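Local atomic coordinates of Pre-mRNA-splicing factor SAD1 (Saccharomyces cerevisiae, PDB entry 4MSX), a protein that promotes assembly of newly made U4 snRNA into the U4/U6 snRNP and is required for pre-mRNA splicing. Residues S78-C83 against L89-C94. Numbering follows the deposited sequence. Where two conformers were deposited one is given.
With ZN (zinc ion), chain B.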
ATOM      1  N   SER A  78      -8.875 -10.576   8.563  1.00 33.62           N
ATOM      2  CA  SER A  78      -8.957 -10.424  10.015  1.00 33.65           C
ATOM      3  C   SER A  78      -7.745 -11.044  10.712  1.00 38.51           C
ATOM      4  O   SER A  78      -7.023 -11.870  10.129  1.00 33.29           O
ATOM      5  CB  SER A  78     -10.244 -11.087  10.532  1.00 42.56           C
ATOM      6  OG  SER A  78     -11.387 -10.391  10.040  1.00 47.00           O
ATOM      7  N   GLU A  79      -7.527 -10.644  11.964  1.00 31.41           N
ATOM      8  CA  GLU A  79      -6.487 -11.230  12.781  1.00 34.38           C
ATOM      9  C   GLU A  79      -6.806 -12.760  12.861  1.00 41.64           C
ATOM     10  O   GLU A  79      -7.933 -13.141  13.133  1.00 33.74           O
ATOM     11  CB  GLU A  79      -6.532 -10.645  14.220  1.00 35.77           C
ATOM     12  CG  GLU A  79      -5.357 -11.094  15.071  1.00 38.08           C
ATOM     13  CD  GLU A  79      -5.370 -10.523  16.519  1.00 51.86           C
ATOM     14  OE1 GLU A  79      -6.289  -9.741  16.893  1.00 46.16           O
ATOM     15  OE2 GLU A  79      -4.437 -10.886  17.287  1.00 47.14           O
ATOM     16  N   LYS A  80      -5.796 -13.575  12.649  1.00 33.79           N
ATOM     17  CA  LYS A  80      -5.902 -15.000  12.599  1.00 41.99           C
ATOM     18  C   LYS A  80      -5.836 -15.529  14.032  1.00 38.19           C
ATOM     19  O   LYS A  80      -4.816 -16.069  14.468  1.00 37.28           O
ATOM     20  CB  LYS A  80      -4.748 -15.530  11.774  1.00 41.15           C
ATOM     21  CG  LYS A  80      -4.871 -16.988  11.432  1.00 54.63           C
ATOM     22  CD  LYS A  80      -3.649 -17.492  10.696  1.00 61.12           C
ATOM     23  CE  LYS A  80      -2.467 -17.677  11.650  1.00 83.62           C
ATOM     24  NZ  LYS A  80      -1.319 -18.406  11.014  1.00 84.52           N
ATOM     25  N   ILE A  81      -6.905 -15.315  14.775  1.00 35.73           N
ATOM     26  CA  ILE A  81      -6.992 -15.939  16.092  1.00 40.64           C
ATOM     27  C   ILE A  81      -8.351 -16.595  16.285  1.00 37.23           C
ATOM     28  O   ILE A  81      -9.354 -16.145  15.745  1.00 32.72           O
ATOM     29  CB  ILE A  81      -6.784 -14.941  17.252  1.00 42.13           C
ATOM     30  CG1 ILE A  81      -7.771 -13.776  17.136  1.00 37.13           C
ATOM     31  CG2 ILE A  81      -5.335 -14.459  17.299  1.00 53.54           C
ATOM     32  CD1 ILE A  81      -7.700 -12.819  18.345  1.00 47.87           C
ATOM     33  N   CYS A  82      -8.354 -17.633  17.113  1.00 37.21           N
ATOM     34  CA  CYS A  82      -9.584 -18.357  17.487  1.00 34.52           C
ATOM     35  C   CYS A  82     -10.518 -17.444  18.259  1.00 34.87           C
ATOM     36  O   CYS A  82     -10.102 -16.830  19.232  1.00 42.52           O
ATOM     37  CB  CYS A  82      -9.171 -19.552  18.362  1.00 36.59           C
ATOM     38  SG  CYS A  82     -10.638 -20.391  19.147  1.00 37.23           S
ATOM     39  N   CYS A  83     -11.769 -17.287  17.831  1.00 32.86           N
ATOM     40  CA  CYS A  83     -12.689 -16.367  18.508  1.00 32.53           C
ATOM     41  C   CYS A  83     -13.180 -16.885  19.890  1.00 41.83           C
ATOM     42  O   CYS A  83     -13.883 -16.161  20.602  1.00 42.04           O
ATOM     43  CB  CYS A  83     -13.915 -16.055  17.627  1.00 38.76           C
ATOM     44  SG  CYS A  83     -15.128 -17.528  17.431  1.00 39.38           S
ATOM     45  N   LEU A  89      -2.798 -20.259  17.356  1.00 53.00           N
ATOM     46  CA  LEU A  89      -2.289 -21.553  16.917  0.56 50.79           C
ATOM     47  C   LEU A  89      -3.372 -22.437  16.279  1.00 49.05           C
ATOM     48  O   LEU A  89      -4.483 -22.576  16.829  1.00 45.63           O
ATOM     49  CB  LEU A  89      -1.676 -22.285  18.112  0.56 58.89           C
ATOM     50  CG  LEU A  89      -1.275 -23.741  17.872  0.56 54.46           C
ATOM     51  CD1 LEU A  89      -0.156 -23.834  16.855  0.56 56.57           C
ATOM     52  CD2 LEU A  89      -0.863 -24.383  19.188  0.56 53.12           C
ATOM     53  N   ASN A  90      -3.041 -23.037  15.135  1.00 44.05           N
ATOM     54  CA  ASN A  90      -3.941 -23.930  14.390  1.00 47.89           C
ATOM     55  C   ASN A  90      -5.365 -23.385  14.231  1.00 49.29           C
ATOM     56  O   ASN A  90      -6.350 -23.992  14.687  1.00 41.52           O
ATOM     57  CB  ASN A  90      -4.000 -25.295  15.061  1.00 51.94           C
ATOM     58  CG  ASN A  90      -2.660 -25.960  15.119  1.00 54.29           C
ATOM     59  OD1 ASN A  90      -1.923 -25.968  14.140  1.00 66.34           O
ATOM     60  ND2 ASN A  90      -2.321 -26.510  16.278  1.00 61.46           N
ATOM     61  N   VAL A  91      -5.488 -22.227  13.594  1.00 37.13           N
ATOM     62  CA  VAL A  91      -6.780 -21.576  13.506  1.00 35.35           C
ATOM     63  C   VAL A  91      -7.442 -22.006  12.193  1.00 36.57           C
ATOM     64  O   VAL A  91      -6.764 -22.120  11.158  1.00 39.70           O
ATOM     65  CB  VAL A  91      -6.620 -20.027  13.575  1.00 37.41           C
ATOM     66  CG1 VAL A  91      -7.959 -19.329  13.487  1.00 32.72           C
ATOM     67  CG2 VAL A  91      -5.948 -19.647  14.876  1.00 37.51           C
ATOM     68  N   TYR A  92      -8.760 -22.245  12.240  1.00 32.21           N
ATOM     69  CA  TYR A  92      -9.523 -22.662  11.064  1.00 31.19           C
ATOM     70  C   TYR A  92     -10.609 -21.632  10.859  1.00 28.53           C
ATOM     71  O   TYR A  92     -11.103 -21.030  11.819  1.00 33.99           O
ATOM     72  CB  TYR A  92     -10.184 -24.060  11.268  1.00 33.32           C
ATOM     73  CG  TYR A  92      -9.190 -25.189  11.274  1.00 32.70           C
ATOM     74  CD1 TYR A  92      -8.285 -25.340  12.318  1.00 35.10           C
ATOM     75  CD2 TYR A  92      -9.146 -26.103  10.219  1.00 29.38           C
ATOM     76  CE1 TYR A  92      -7.348 -26.372  12.296  1.00 37.30           C
ATOM     77  CE2 TYR A  92      -8.237 -27.129  10.189  1.00 36.97           C
ATOM     78  CZ  TYR A  92      -7.342 -27.262  11.234  1.00 39.98           C
ATOM     79  OH  TYR A  92      -6.410 -28.275  11.202  1.00 43.39           O
ATOM     80  N   CYS A  93     -11.017 -21.457   9.613  1.00 25.58           N
ATOM     81  CA  CYS A  93     -12.153 -20.622   9.340  1.00 29.87           C
ATOM     82  C   CYS A  93     -13.311 -21.554   9.015  1.00 28.71           C
ATOM     83  O   CYS A  93     -13.192 -22.413   8.146  1.00 29.45           O
ATOM     84  CB  CYS A  93     -11.888 -19.710   8.138  1.00 26.34           C
ATOM     85  SG  CYS A  93     -13.282 -18.660   7.666  1.00 31.98           S
ATOM     86  N   CYS A  94     -14.429 -21.331   9.697  1.00 32.45           N
ATOM     87  CA  CYS A  94     -15.679 -21.972   9.375  1.00 29.42           C
ATOM     88  C   CYS A  94     -16.232 -21.361   8.100  1.00 30.05           C
ATOM     89  O   CYS A  94     -16.413 -20.141   8.003  1.00 30.85           O
ATOM     90  CB  CYS A  94     -16.726 -21.812  10.497  1.00 30.19           C
ATOM     91  SG  CYS A  94     -18.319 -22.576   9.916  1.00 30.15           S
TER
HETATM   92 ZN    ZN B 501     -19.728 -21.760  11.579  1.00 32.87          ZN
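Val91 lays both of its methyl groups on the face of the Ile81-Cys82 peptide group, so one side chain meeting backbone carries most of this contact. It supplies 78 of the 145 Å² buried between 78-83 and 89-94. CG1 stands almost squarely above the carbonyl carbon, with Val91 CG1 to Ile81 C at 3.9 Å. CG2 covers the N-H side of the same peptide, Val91 CG2 to Cys82 N being 3.9 Å. It also meets the carbonyl of the preceding peptide, with Val91 CG2 to Lys80 O at 3.8 Å. The first torsion accounts for this split: CG1 is anti to the backbone N (chi1 -180°) and CG2 is anti to the carbonyl carbon, which sets the two methyls side by side over the peptide. All these distances are van der Waals in range.

Lys80 covers the flank of the valine with its aliphatic stem, Lys80 CG lying 4.1 Å from Val91 CB. Its chain then bends at chi3 (75°), and NZ hydrogen-bonds to Thr126, beyond strand 121-124. The same residue centres an inverse gamma turn, whose Ile81 N to Glu79 O bond is weak at 2.9 Å. An alanine at Val91 would probably uncover the Ile81-Cys82 peptide face and leave a gap beside Lys80 O, while its CB could still meet the lysine stem.

The two segments share no backbone bond of their own; both pair with strand 100-102, Cys83 with Tyr100 and Tyr92 with Tyr101. On the other side of strand 91-94, Val91 pairs with Leu125. Cys94 SG binds zinc at 2.3 Å, and Cys97, His113 and His119 complete the coordination. The loop backs the strand that delivers Cys94, first cysteine of the CxxC pair, to this Cys2His2 site, consistent with a degenerate UBP-type zinc finger.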